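Local coordinates for conserved protein MTH689 (Methanothermobacter thermautotrophicus, PDB 2WNY) that is of unknown function but, as a DUF54 member of the RNA-binding protein family encoded in the exosome superoperon, probably binds RNA, at residues A[6-11]-A[118-123]; A[14-19]-A[50-55]; A[83-88]-A[109-114]. The protein carries 1 engineered substitution. All blocks are in the same frame, centred on the assembly; numbering follows the deposited sequence.

Interaction 1: residues A[6-11]-A[118-123]; sequences DMIHNI and LKIKVE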
ATOM      1  N   ASP A   6     -17.008   6.145  -0.320  1.00 32.93           N
ATOM      2  CA  ASP A   6     -15.985   5.609   0.551  1.00 32.33           C
ATOM      3  C   ASP A   6     -14.646   5.467  -0.180  1.00 29.99           C
ATOM      4  O   ASP A   6     -13.593   5.664   0.427  1.00 32.31           O
ATOM      5  CB  ASP A   6     -16.449   4.284   1.177  1.00 29.80           C
ATOM      6  CG  ASP A   6     -17.429   4.494   2.348  1.00 35.30           C
ATOM      7  OD1 ASP A   6     -17.759   5.666   2.701  1.00 27.01           O
ATOM      8  OD2 ASP A   6     -17.862   3.468   2.931  1.00 30.47           O
ATOM      9  N   MET A   7     -14.706   5.158  -1.479  1.00 33.08           N
ATOM     10  CA  MET A   7     -13.528   4.979  -2.367  1.00 35.85           C
ATOM     11  C   MET A   7     -12.763   3.710  -2.027  1.00 32.74           C
ATOM     12  O   MET A   7     -12.565   2.848  -2.896  1.00 36.12           O
ATOM     13  CB  MET A   7     -12.560   6.169  -2.331  1.00 34.90           C
ATOM     14  CG  MET A   7     -13.184   7.495  -2.697  1.00 42.48           C
ATOM     15  SD  MET A   7     -11.876   8.698  -3.051  1.00 50.38           S
ATOM     16  CE  MET A   7     -12.900  10.118  -3.468  1.00 57.44           C
ATOM     17  N   ILE A   8     -12.316   3.621  -0.777  1.00 31.21           N
ATOM     18  CA  ILE A   8     -11.644   2.427  -0.278  1.00 28.92           C
ATOM     19  C   ILE A   8     -12.178   2.103   1.122  1.00 28.63           C
ATOM     20  O   ILE A   8     -12.538   2.999   1.902  1.00 27.32           O
ATOM     21  CB  ILE A   8     -10.079   2.558  -0.277  1.00 30.32           C
ATOM     22  CG1 ILE A   8      -9.615   3.700   0.644  1.00 29.71           C
ATOM     23  CG2 ILE A   8      -9.563   2.749  -1.676  1.00 32.49           C
ATOM     24  CD1 ILE A   8      -8.109   3.771   0.846  1.00 36.96           C
ATOM     25  N   HIS A   9     -12.272   0.818   1.425  1.00 27.80           N
ATOM     26  CA  HIS A   9     -12.832   0.387   2.717  1.00 28.07           C
ATOM     27  C   HIS A   9     -11.768   0.384   3.798  1.00 27.14           C
ATOM     28  O   HIS A   9     -11.978   0.825   4.939  1.00 27.21           O
ATOM     29  CB  HIS A   9     -13.448  -0.997   2.556  1.00 28.14           C
ATOM     30  CG  HIS A   9     -14.693  -0.994   1.730  1.00 30.67           C
ATOM     31  ND1 HIS A   9     -15.808  -0.264   2.079  1.00 31.29           N
ATOM     32  CD2 HIS A   9     -15.007  -1.638   0.583  1.00 34.86           C
ATOM     33  CE1 HIS A   9     -16.754  -0.450   1.175  1.00 40.52           C
ATOM     34  NE2 HIS A   9     -16.297  -1.288   0.262  1.00 43.11           N
ATOM     35  N   ASN A  10     -10.604  -0.124   3.420  1.00 25.67           N
ATOM     36  CA  ASN A  10      -9.497  -0.264   4.351  1.00 27.61           C
ATOM     37  C   ASN A  10      -8.215  -0.497   3.549  1.00 27.14           C
ATOM     38  O   ASN A  10      -8.273  -0.766   2.335  1.00 28.56           O
ATOM     39  CB  ASN A  10      -9.782  -1.406   5.336  1.00 30.04           C
ATOM     40  CG  ASN A  10      -9.818  -2.776   4.662  1.00 33.66           C
ATOM     41  OD1 ASN A  10      -8.820  -3.222   4.109  1.00 33.19           O
ATOM     42  ND2 ASN A  10     -10.965  -3.443   4.716  1.00 32.69           N
ATOM     43  N   ILE A  11      -7.070  -0.383   4.215  1.00 25.51           N
ATOM     44  CA  ILE A  11      -5.784  -0.728   3.598  1.00 28.06           C
ATOM     45  C   ILE A  11      -5.043  -1.638   4.564  1.00 29.42           C
ATOM     46  O   ILE A  11      -4.887  -1.285   5.754  1.00 31.19           O
ATOM     47  CB  ILE A  11      -4.886   0.511   3.375  1.00 24.37           C
ATOM     48  CG1 ILE A  11      -5.624   1.582   2.574  1.00 25.56           C
ATOM     49  CG2 ILE A  11      -3.589   0.100   2.650  1.00 28.54           C
ATOM     50  CD1 ILE A  11      -4.773   2.782   2.211  1.00 27.06           C
ATOM     51  N   LEU A 118       0.935  -2.886  -0.137  1.00 27.26           N
ATOM     52  CA  LEU A 118      -0.420  -2.469   0.235  1.00 28.73           C
ATOM     53  C   LEU A 118      -1.475  -3.376  -0.395  1.00 29.64           C
ATOM     54  O   LEU A 118      -1.414  -3.702  -1.600  1.00 29.64           O
ATOM     55  CB  LEU A 118      -0.662  -1.023  -0.170  1.00 27.05           C
ATOM     56  CG  LEU A 118       0.459  -0.036   0.174  1.00 28.90           C
ATOM     57  CD1 LEU A 118       0.205   1.286  -0.521  1.00 32.86           C
ATOM     58  CD2 LEU A 118       0.580   0.158   1.666  1.00 27.14           C
ATOM     59  N   LYS A 119      -2.403  -3.834   0.430  1.00 26.59           N
ATOM     60  CA  LYS A 119      -3.592  -4.514  -0.070  1.00 29.01           C
ATOM     61  C   LYS A 119      -4.739  -3.542   0.174  1.00 29.69           C
ATOM     62  O   LYS A 119      -5.187  -3.350   1.315  1.00 31.80           O
ATOM     63  CB  LYS A 119      -3.815  -5.845   0.645  1.00 29.36           C
ATOM     64  CG  LYS A 119      -5.066  -6.596   0.184  1.00 35.42           C
ATOM     65  CD  LYS A 119      -5.218  -7.951   0.868  1.00 41.64           C
ATOM     66  CE  LYS A 119      -6.014  -7.865   2.175  1.00 57.96           C
ATOM     67  NZ  LYS A 119      -7.412  -7.365   1.977  1.00 60.42           N
ATOM     68  N   ILE A 120      -5.180  -2.897  -0.891  1.00 30.91           N
ATOM     69  CA  ILE A 120      -6.193  -1.853  -0.786  1.00 29.38           C
ATOM     70  C   ILE A 120      -7.597  -2.394  -1.142  1.00 31.94           C
ATOM     71  O   ILE A 120      -7.869  -2.738  -2.305  1.00 31.38           O
ATOM     72  CB  ILE A 120      -5.852  -0.644  -1.692  1.00 28.18           C
ATOM     73  CG1 ILE A 120      -4.459  -0.084  -1.384  1.00 30.59           C
ATOM     74  CG2 ILE A 120      -6.925   0.484  -1.512  1.00 30.60           C
ATOM     75  CD1 ILE A 120      -3.900   0.861  -2.492  1.00 26.66           C
ATOM     76  N   LYS A 121      -8.484  -2.459  -0.143  1.00 31.77           N
ATOM     77  CA  LYS A 121      -9.871  -2.885  -0.377  1.00 31.93           C
ATOM     78  C   LYS A 121     -10.694  -1.746  -1.000  1.00 31.61           C
ATOM     79  O   LYS A 121     -11.170  -0.838  -0.313  1.00 30.11           O
ATOM     80  CB  LYS A 121     -10.538  -3.429   0.897  1.00 34.25           C
ATOM     81  CG  LYS A 121     -11.869  -4.187   0.624  1.00 36.57           C
ATOM     82  CD  LYS A 121     -12.413  -4.808   1.893  1.00 46.50           C
ATOM     83  CE  LYS A 121     -13.792  -5.407   1.667  1.00 55.41           C
ATOM     84  NZ  LYS A 121     -14.339  -5.917   2.947  1.00 61.64           N
ATOM     85  N   VAL A 122     -10.864  -1.829  -2.312  1.00 31.30           N
ATOM     86  CA  VAL A 122     -11.550  -0.816  -3.077  1.00 31.62           C
ATOM     87  C   VAL A 122     -13.057  -0.951  -2.894  1.00 34.64           C
ATOM     88  O   VAL A 122     -13.604  -2.057  -2.960  1.00 35.38           O
ATOM     89  CB  VAL A 122     -11.157  -0.896  -4.571  1.00 34.01           C
ATOM     90  CG1 VAL A 122     -11.968   0.092  -5.434  1.00 34.55           C
ATOM     91  CG2 VAL A 122      -9.644  -0.665  -4.723  1.00 28.89           C
ATOM     92  N   GLU A 123     -13.712   0.176  -2.625  1.00 34.14           N
ATOM     93  CA  GLU A 123     -15.176   0.224  -2.608  1.00 38.25           C
ATOM     94  C   GLU A 123     -15.678  -0.225  -3.966  1.00 39.74           C
ATOM     95  O   GLU A 123     -15.389   0.415  -4.993  1.00 40.38           O
ATOM     96  CB  GLU A 123     -15.676   1.633  -2.296  1.00 37.66           C
ATOM     97  CG  GLU A 123     -17.177   1.730  -2.085  1.00 41.41           C
ATOM     98  CD  GLU A 123     -17.642   3.173  -1.918  1.00 44.93           C
ATOM     99  OE1 GLU A 123     -17.001   4.101  -2.468  1.00 42.56           O
ATOM    100  OE2 GLU A 123     -18.659   3.382  -1.230  1.00 41.53           O
TER
HETATM  101  O   HOH W   1     -19.326   1.658   1.536  1.00 11.55           O
HETATM  102  O   HOH W   2     -13.893   2.763  -5.211  1.00 16.56           O
HETATM  103  O   HOH W   3      -7.204  -4.770   2.720  1.00 14.13           O

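Interaction 2: residues A[14-19]-A[50-55]; sequences CLMVYG and NPITVL. Engineered in segment 14-19: C14 (natural residue Arg).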
ATOM      1  N   CYS A  14       2.097  -4.225   4.718  1.00 25.47           N
ATOM      2  CA  CYS A  14       3.136  -5.092   5.189  1.00 30.69           C
ATOM      3  C   CYS A  14       4.490  -4.538   4.713  1.00 25.45           C
ATOM      4  O   CYS A  14       4.617  -4.144   3.556  1.00 26.37           O
ATOM      5  CB  CYS A  14       2.886  -6.490   4.593  1.00 35.24           C
ATOM      6  SG  CYS A  14       3.974  -7.683   5.193  1.00 56.27           S
ATOM      7  N   LEU A  15       5.498  -4.509   5.585  1.00 24.27           N
ATOM      8  CA  LEU A  15       6.897  -4.244   5.127  1.00 22.34           C
ATOM      9  C   LEU A  15       7.864  -4.871   6.098  1.00 24.75           C
ATOM     10  O   LEU A  15       7.462  -5.303   7.191  1.00 26.25           O
ATOM     11  CB  LEU A  15       7.204  -2.765   4.833  1.00 24.33           C
ATOM     12  CG  LEU A  15       7.335  -1.719   5.940  1.00 25.95           C
ATOM     13  CD1 LEU A  15       7.942  -0.461   5.347  1.00 29.82           C
ATOM     14  CD2 LEU A  15       5.993  -1.436   6.609  1.00 30.39           C
ATOM     15  N   MET A  16       9.114  -5.005   5.665  1.00 22.33           N
ATOM     16  CA  MET A  16      10.061  -5.826   6.380  1.00 26.52           C
ATOM     17  C   MET A  16      11.219  -5.004   6.872  1.00 25.18           C
ATOM     18  O   MET A  16      11.591  -3.993   6.259  1.00 21.58           O
ATOM     19  CB  MET A  16      10.555  -6.968   5.483  1.00 28.50           C
ATOM     20  CG  MET A  16       9.668  -7.145   4.272  1.00 43.89           C
ATOM     21  SD  MET A  16       9.337  -8.832   3.845  1.00 71.51           S
ATOM     22  CE  MET A  16       7.733  -8.982   4.615  1.00 59.02           C
ATOM     23  N   VAL A  17      11.774  -5.443   7.994  1.00 19.93           N
ATOM     24  CA  VAL A  17      12.982  -4.825   8.529  1.00 21.06           C
ATOM     25  C   VAL A  17      14.039  -5.918   8.592  1.00 22.53           C
ATOM     26  O   VAL A  17      13.915  -6.866   9.390  1.00 21.85           O
ATOM     27  CB  VAL A  17      12.782  -4.258   9.941  1.00 24.67           C
ATOM     28  CG1 VAL A  17      14.049  -3.523  10.405  1.00 26.22           C
ATOM     29  CG2 VAL A  17      11.565  -3.313  10.000  1.00 24.40           C
ATOM     30  N   TYR A  18      15.073  -5.764   7.773  1.00 20.41           N
ATOM     31  CA  TYR A  18      16.184  -6.705   7.766  1.00 21.33           C
ATOM     32  C   TYR A  18      17.194  -6.330   8.865  1.00 20.25           C
ATOM     33  O   TYR A  18      17.094  -5.266   9.497  1.00 19.85           O
ATOM     34  CB  TYR A  18      16.808  -6.801   6.369  1.00 19.21           C
ATOM     35  CG  TYR A  18      15.903  -7.558   5.419  1.00 23.13           C
ATOM     36  CD1 TYR A  18      16.050  -8.932   5.230  1.00 23.09           C
ATOM     37  CD2 TYR A  18      14.859  -6.909   4.754  1.00 24.57           C
ATOM     38  CE1 TYR A  18      15.197  -9.642   4.400  1.00 21.48           C
ATOM     39  CE2 TYR A  18      13.990  -7.613   3.922  1.00 25.52           C
ATOM     40  CZ  TYR A  18      14.160  -8.968   3.754  1.00 22.63           C
ATOM     41  OH  TYR A  18      13.308  -9.661   2.950  1.00 30.59           O
ATOM     42  N   GLY A  19      18.139  -7.225   9.102  1.00 19.41           N
ATOM     43  CA  GLY A  19      19.071  -7.073  10.225  1.00 20.29           C
ATOM     44  C   GLY A  19      19.879  -5.788  10.156  1.00 19.56           C
ATOM     45  O   GLY A  19      20.107  -5.170  11.176  1.00 19.57           O
ATOM     46  N   ASN A  50      16.506 -14.745   5.631  1.00 29.11           N
ATOM     47  CA  ASN A  50      17.018 -13.777   6.591  1.00 27.54           C
ATOM     48  C   ASN A  50      15.960 -13.360   7.607  1.00 30.58           C
ATOM     49  O   ASN A  50      14.791 -13.182   7.247  1.00 28.78           O
ATOM     50  CB  ASN A  50      17.648 -12.598   5.860  1.00 23.92           C
ATOM     51  CG  ASN A  50      18.938 -13.009   5.148  1.00 25.47           C
ATOM     52  OD1 ASN A  50      19.068 -12.914   3.920  1.00 26.06           O
ATOM     53  ND2 ASN A  50      19.872 -13.519   5.917  1.00 26.91           N
ATOM     54  N   PRO A  51      16.350 -13.283   8.893  1.00 32.04           N
ATOM     55  CA  PRO A  51      15.349 -12.972   9.908  1.00 33.20           C
ATOM     56  C   PRO A  51      14.936 -11.530   9.740  1.00 29.84           C
ATOM     57  O   PRO A  51      15.776 -10.660   9.480  1.00 31.07           O
ATOM     58  CB  PRO A  51      16.077 -13.195  11.239  1.00 31.50           C
ATOM     59  CG  PRO A  51      17.543 -13.194  10.907  1.00 34.90           C
ATOM     60  CD  PRO A  51      17.707 -13.443   9.448  1.00 33.71           C
ATOM     61  N   ILE A  52      13.638 -11.293   9.829  1.00 30.32           N
ATOM     62  CA  ILE A  52      13.097  -9.947   9.677  1.00 26.42           C
ATOM     63  C   ILE A  52      12.098  -9.683  10.785  1.00 27.72           C
ATOM     64  O   ILE A  52      11.581 -10.619  11.427  1.00 28.24           O
ATOM     65  CB  ILE A  52      12.374  -9.757   8.331  1.00 25.46           C
ATOM     66  CG1 ILE A  52      11.244 -10.796   8.166  1.00 29.05           C
ATOM     67  CG2 ILE A  52      13.378  -9.836   7.166  1.00 21.95           C
ATOM     68  CD1 ILE A  52      10.357 -10.592   6.917  1.00 22.47           C
ATOM     69  N   THR A  53      11.853  -8.405  11.030  1.00 26.45           N
ATOM     70  CA  THR A  53      10.641  -8.007  11.691  1.00 28.14           C
ATOM     71  C   THR A  53       9.693  -7.656  10.568  1.00 27.56           C
ATOM     72  O   THR A  53      10.048  -6.906   9.666  1.00 26.09           O
ATOM     73  CB  THR A  53      10.835  -6.775  12.584  1.00 26.97           C
ATOM     74  OG1 THR A  53      11.755  -7.102  13.616  1.00 29.71           O
ATOM     75  CG2 THR A  53       9.512  -6.393  13.245  1.00 21.19           C
ATOM     76  N   VAL A  54       8.496  -8.223  10.611  1.00 28.09           N
ATOM     77  CA  VAL A  54       7.435  -7.773   9.704  1.00 26.33           C
ATOM     78  C   VAL A  54       6.642  -6.696  10.424  1.00 25.72           C
ATOM     79  O   VAL A  54       6.224  -6.895  11.567  1.00 25.53           O
ATOM     80  CB  VAL A  54       6.496  -8.947   9.295  1.00 31.67           C
ATOM     81  CG1 VAL A  54       5.222  -8.428   8.644  1.00 28.44           C
ATOM     82  CG2 VAL A  54       7.220  -9.865   8.350  1.00 29.20           C
ATOM     83  N   LEU A  55       6.466  -5.559   9.759  1.00 22.18           N
ATOM     84  CA  LEU A  55       5.587  -4.500  10.248  1.00 26.41           C
ATOM     85  C   LEU A  55       4.299  -4.573   9.457  1.00 24.70           C
ATOM     86  O   LEU A  55       4.310  -4.370   8.245  1.00 28.26           O
ATOM     87  CB  LEU A  55       6.246  -3.123  10.050  1.00 22.82           C
ATOM     88  CG  LEU A  55       7.610  -2.996  10.747  1.00 26.09           C
ATOM     89  CD1 LEU A  55       8.352  -1.732  10.232  1.00 19.11           C
ATOM     90  CD2 LEU A  55       7.469  -2.966  12.280  1.00 26.49           C
TER
HETATM   91  O   HOH W   4      18.004  -9.879   8.121  1.00 11.50           O

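Interaction 3: residues A[83-88]-A[109-114]; sequences LEDRFD and PVRHGD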
ATOM      1  N   LEU A  83      -1.778   0.198 -13.122  1.00 51.96           N
ATOM      2  CA  LEU A  83      -2.447  -0.387 -11.956  1.00 47.84           C
ATOM      3  C   LEU A  83      -3.444  -1.467 -12.340  1.00 49.30           C
ATOM      4  O   LEU A  83      -3.758  -2.336 -11.531  1.00 46.65           O
ATOM      5  CB  LEU A  83      -3.155   0.703 -11.138  1.00 45.15           C
ATOM      6  CG  LEU A  83      -2.323   1.849 -10.544  1.00 46.51           C
ATOM      7  CD1 LEU A  83      -3.228   2.795  -9.789  1.00 49.32           C
ATOM      8  CD2 LEU A  83      -1.193   1.345  -9.618  1.00 37.43           C
ATOM      9  N   GLU A  84      -3.923  -1.397 -13.584  1.00 53.09           N
ATOM     10  CA  GLU A  84      -5.030  -2.215 -14.085  1.00 56.12           C
ATOM     11  C   GLU A  84      -4.883  -3.712 -13.837  1.00 56.55           C
ATOM     12  O   GLU A  84      -5.875  -4.409 -13.613  1.00 58.07           O
ATOM     13  CB  GLU A  84      -5.229  -1.960 -15.585  1.00 61.56           C
ATOM     14  CG  GLU A  84      -5.822  -0.591 -15.897  1.00 67.15           C
ATOM     15  CD  GLU A  84      -6.035  -0.338 -17.386  1.00 82.22           C
ATOM     16  OE1 GLU A  84      -5.101  -0.566 -18.193  1.00 84.66           O
ATOM     17  OE2 GLU A  84      -7.149   0.112 -17.737  1.00 84.57           O
ATOM     18  N   ASP A  85      -3.648  -4.202 -13.887  1.00 56.56           N
ATOM     19  CA  ASP A  85      -3.385  -5.634 -13.749  1.00 57.46           C
ATOM     20  C   ASP A  85      -3.074  -6.025 -12.302  1.00 51.48           C
ATOM     21  O   ASP A  85      -2.886  -7.197 -11.996  1.00 51.56           O
ATOM     22  CB  ASP A  85      -2.257  -6.062 -14.692  1.00 61.82           C
ATOM     23  CG  ASP A  85      -1.095  -5.090 -14.679  1.00 64.64           C
ATOM     24  OD1 ASP A  85      -0.431  -4.971 -13.626  1.00 67.38           O
ATOM     25  OD2 ASP A  85      -0.854  -4.447 -15.727  1.00 79.60           O
ATOM     26  N   ARG A  86      -3.039  -5.037 -11.417  1.00 46.20           N
ATOM     27  CA  ARG A  86      -2.713  -5.284 -10.014  1.00 42.94           C
ATOM     28  C   ARG A  86      -3.953  -5.530  -9.140  1.00 41.25           C
ATOM     29  O   ARG A  86      -3.829  -5.705  -7.929  1.00 39.85           O
ATOM     30  CB  ARG A  86      -1.892  -4.128  -9.445  1.00 39.43           C
ATOM     31  CG  ARG A  86      -0.599  -3.829 -10.185  1.00 45.49           C
ATOM     32  CD  ARG A  86       0.088  -2.634  -9.543  1.00 48.22           C
ATOM     33  NE  ARG A  86       0.953  -1.923 -10.475  1.00 56.30           N
ATOM     34  CZ  ARG A  86       2.271  -1.795 -10.351  1.00 53.23           C
ATOM     35  NH1 ARG A  86       2.908  -2.327  -9.320  1.00 48.89           N
ATOM     36  NH2 ARG A  86       2.954  -1.125 -11.270  1.00 55.01           N
ATOM     37  N   PHE A  87      -5.136  -5.553  -9.748  1.00 42.40           N
ATOM     38  CA  PHE A  87      -6.390  -5.832  -9.030  1.00 42.84           C
ATOM     39  C   PHE A  87      -6.631  -7.338  -8.967  1.00 45.94           C
ATOM     40  O   PHE A  87      -6.355  -8.035  -9.943  1.00 48.56           O
ATOM     41  CB  PHE A  87      -7.581  -5.200  -9.770  1.00 44.09           C
ATOM     42  CG  PHE A  87      -7.642  -3.701  -9.677  1.00 39.74           C
ATOM     43  CD1 PHE A  87      -8.483  -3.083  -8.752  1.00 40.00           C
ATOM     44  CD2 PHE A  87      -6.873  -2.902 -10.527  1.00 42.75           C
ATOM     45  CE1 PHE A  87      -8.556  -1.693  -8.668  1.00 37.39           C
ATOM     46  CE2 PHE A  87      -6.929  -1.506 -10.449  1.00 44.50           C
ATOM     47  CZ  PHE A  87      -7.775  -0.896  -9.515  1.00 39.40           C
ATOM     48  N   ASP A  88      -7.184  -7.845  -7.861  1.00 44.10           N
ATOM     49  CA  ASP A  88      -7.589  -9.262  -7.828  1.00 47.32           C
ATOM     50  C   ASP A  88      -9.055  -9.463  -8.248  1.00 49.53           C
ATOM     51  O   ASP A  88      -9.731  -8.502  -8.640  1.00 47.09           O
ATOM     52  CB  ASP A  88      -7.265  -9.931  -6.477  1.00 44.57           C
ATOM     53  CG  ASP A  88      -8.152  -9.436  -5.325  1.00 47.60           C
ATOM     54  OD1 ASP A  88      -9.120  -8.680  -5.554  1.00 40.98           O
ATOM     55  OD2 ASP A  88      -7.878  -9.837  -4.174  1.00 53.56           O
ATOM     56  N   PRO A 109       5.998   2.551  -7.776  1.00 38.11           N
ATOM     57  CA  PRO A 109       5.443   1.204  -7.875  1.00 37.81           C
ATOM     58  C   PRO A 109       6.522   0.225  -8.331  1.00 39.04           C
ATOM     59  O   PRO A 109       7.337   0.540  -9.203  1.00 39.35           O
ATOM     60  CB  PRO A 109       4.342   1.343  -8.937  1.00 39.70           C
ATOM     61  CG  PRO A 109       4.721   2.563  -9.739  1.00 43.27           C
ATOM     62  CD  PRO A 109       5.494   3.463  -8.822  1.00 40.84           C
ATOM     63  N   VAL A 110       6.555  -0.941  -7.703  1.00 38.71           N
ATOM     64  CA  VAL A 110       7.476  -1.995  -8.109  1.00 42.21           C
ATOM     65  C   VAL A 110       6.719  -3.312  -8.204  1.00 44.87           C
ATOM     66  O   VAL A 110       5.589  -3.427  -7.708  1.00 43.23           O
ATOM     67  CB  VAL A 110       8.678  -2.136  -7.138  1.00 42.38           C
ATOM     68  CG1 VAL A 110       9.611  -0.917  -7.221  1.00 37.22           C
ATOM     69  CG2 VAL A 110       8.197  -2.371  -5.713  1.00 37.38           C
ATOM     70  N   ARG A 111       7.344  -4.303  -8.827  1.00 49.33           N
ATOM     71  CA  ARG A 111       6.712  -5.602  -9.020  1.00 55.62           C
ATOM     72  C   ARG A 111       7.256  -6.650  -8.050  1.00 56.48           C
ATOM     73  O   ARG A 111       6.520  -7.517  -7.569  1.00 57.96           O
ATOM     74  CB  ARG A 111       6.880  -6.067 -10.471  1.00 58.84           C
ATOM     75  CG  ARG A 111       6.188  -5.165 -11.481  1.00 65.67           C
ATOM     76  CD  ARG A 111       4.676  -5.289 -11.396  1.00 67.15           C
ATOM     77  NE  ARG A 111       3.998  -4.464 -12.391  1.00 69.65           N
ATOM     78  CZ  ARG A 111       2.723  -4.608 -12.748  1.00 73.54           C
ATOM     79  NH1 ARG A 111       1.968  -5.554 -12.199  1.00 71.48           N
ATOM     80  NH2 ARG A 111       2.199  -3.798 -13.660  1.00 72.30           N
ATOM     81  N   HIS A 112       8.552  -6.571  -7.789  1.00 57.75           N
ATOM     82  CA  HIS A 112       9.212  -7.488  -6.881  1.00 59.44           C
ATOM     83  C   HIS A 112      10.261  -6.697  -6.111  1.00 57.59           C
ATOM     84  O   HIS A 112      10.535  -5.526  -6.418  1.00 56.87           O
ATOM     85  CB  HIS A 112       9.891  -8.649  -7.637  1.00 64.03           C
ATOM     86  CG  HIS A 112       8.955  -9.500  -8.448  1.00 69.85           C
ATOM     87  ND1 HIS A 112       7.870 -10.156  -7.903  1.00 75.60           N
ATOM     88  CD2 HIS A 112       8.965  -9.825  -9.765  1.00 79.76           C
ATOM     89  CE1 HIS A 112       7.241 -10.831  -8.851  1.00 80.61           C
ATOM     90  NE2 HIS A 112       7.887 -10.649  -9.990  1.00 82.99           N
ATOM     91  N   GLY A 113      10.846  -7.348  -5.112  1.00 56.85           N
ATOM     92  CA  GLY A 113      11.904  -6.738  -4.328  1.00 54.60           C
ATOM     93  C   GLY A 113      11.401  -6.230  -2.996  1.00 51.01           C
ATOM     94  O   GLY A 113      10.258  -6.494  -2.593  1.00 47.92           O
ATOM     95  N   ASP A 114      12.274  -5.495  -2.313  1.00 49.01           N
ATOM     96  CA  ASP A 114      11.969  -4.982  -0.986  1.00 43.77           C
ATOM     97  C   ASP A 114      10.995  -3.834  -1.101  1.00 40.92           C
ATOM     98  O   ASP A 114      11.344  -2.693  -1.528  1.00 39.43           O
ATOM     99  CB  ASP A 114      13.245  -4.550  -0.272  1.00 45.31           C
ATOM    100  CG  ASP A 114      13.101  -4.565   1.237  1.00 43.81           C
ATOM    101  OD1 ASP A 114      12.140  -5.177   1.773  1.00 29.25           O
ATOM    102  OD2 ASP A 114      13.978  -3.966   1.885  1.00 48.57           O
TER

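Interaction 1: residues A[6-11]-A[118-123]
E123 reaches back past the end of its strand to hold the chain at D6 and M7, and it gives up more surface to the contact than any other residue. Its CG stands anti to the backbone N (chi1 -173°) and the rest of the chain is extended, which carries the carboxylate to the two amides. OE1 accepts from M7 N at 2.7 Å, the N-H arriving from well above the carboxylate plane, while OE2 receives a weak bond from D6 N. The backbone completes the grip, E123 N donating to M7 O at 2.9 Å. The carboxylates of D6 and E123 are close enough, OD2 to OE2 4.2 Å, that mutual repulsion is likely; a water donates to both oxygens, weakly to that of E123.

H9 lays one face of its imidazole over CB of E123, with NE2 3.4 Å from E123 CA, and its backbone N gives K121 O a short, nearly linear bond of 2.6 Å. The extended K121 chain crosses N10 obliquely, CD 3.5 Å from N10 ND2 and against H9 CB. On the other face of the sheet, CG2 of I8 presses on CG2 of I120 at 3.5 Å, and I11 lies beside I120, pointing the same way, its CG2 4.1 Å from I120 CG1; I8 and I11 meet L65 of helix 62-76, so this side is hydrophobic core. A further water joins N10 OD1 to the O and NZ of K119. The whole is an antiparallel pairing of two central strands, 8-17 and 115-122, interrupted by a corner at H9, in a sheet packed against helices.

Interaction 2: residues A[14-19]-A[50-55]
Two neighbouring strands of the antiparallel sheet, 8-17 and 51-59, pair here in regular antiparallel register, their local axes 4.6 Å apart. L15 faces L55 and V17 faces T53 as hydrogen-bonded pairs, with M16 and V54 forming the non-hydrogen-bonded pair between them. Each hydrogen-bonded pair closes a ring of two N-H...O bonds, from L15 N to L55 O and L55 N to L15 O in one, and from V17 N to T53 O and T53 N to V17 O in the other.

The face bearing L15, V17, T53 and L55 is largely apolar: V17 CG2 meets L55 CD1 at 3.6 Å, and CD2 of L15 rests on CB of L55. Helix 23-30 covers it, V26 touching L15, V17 and L55. On the other face, M16 has a chain bent at chi2 and chi3 that brings SD to 3.7 Å from I52 CD1 and CE against V54 CG2. SG of C14, an engineered residue, lies against V54 CG1.

Beyond V17, Y18 lies alongside I52, its ring fixed at the far end by a hydrogen bond between its OH and the backbone N of Y47, which donates. With an alanine here, the CG2 methyl of I52 would probably lose its aromatic cover and Y47 N its acceptor. A water bridges the last step, accepting from G19 N and donating to P51 O. A CH-pi contact closes this end: with chi1 at 57°, I52 places CG2 anti to its carbonyl carbon, over one face of the Y18 ring, 3.4 Å from the centroid and 18° off the normal.

Interaction 3: residues A[83-88]-A[109-114]
R111 takes hold of D85 end-on: NH1 and NH2 both donate to the same carboxylate oxygen, OD1, each at 2.9 Å, making a forked salt bridge. OD1 is approached on its syn side and lies in the guanidinium plane of R111. The aspartate reaches this position with CG set between its backbone N and carbonyl carbon (chi1 44°), whereas R111 bends at chi2 (-71°) before extending toward it.

The second arginine, R86, stays extended from CG to NE and lays its guanidinium flat on that of R111, centres 3.7 Å apart and planes 19° from parallel. Two like charges thus stack face to face, a cost that D85 probably offsets. R86 is held at its edge as well, NH1 making a weak bond of 3.3 Å to V110 O and NE donating to E82 O, while NH2 lies 3.7 Å from CB of P109. These bonds should restrict rotation of its guanidinium.

The stack lies at the surface, joining the loop between helix 62-76 and strand 92-98 to the short edge strand 109-110. Strand 92-98 runs next to that edge strand, bonding through its backbone to both R86 and V110, at F94 and R96, while F87 turns toward helix 129-139.

Interactions 1 and 2 lie on the same strand, 8-17, which pairs with 115-122 near its start and with 51-59 near its end; their centres are about 24 Å apart, on opposite sides of the chain's centre. Interaction 3 reaches the same sheet through its edge strand 109-110, next to 92-98, and joins it to the loop holding 83-88. Its centre is about 15 Å from that of interaction 1, which it meets where V122 CG2 packs 4.2 Å from F87 CE1. At its other end D114 reaches interaction 2, OD1 3.7 Å from Y18 CE2 and 4.0 Å from M16 CG. The nickel ion is about 9 Å from the N50 side chain of interaction 2.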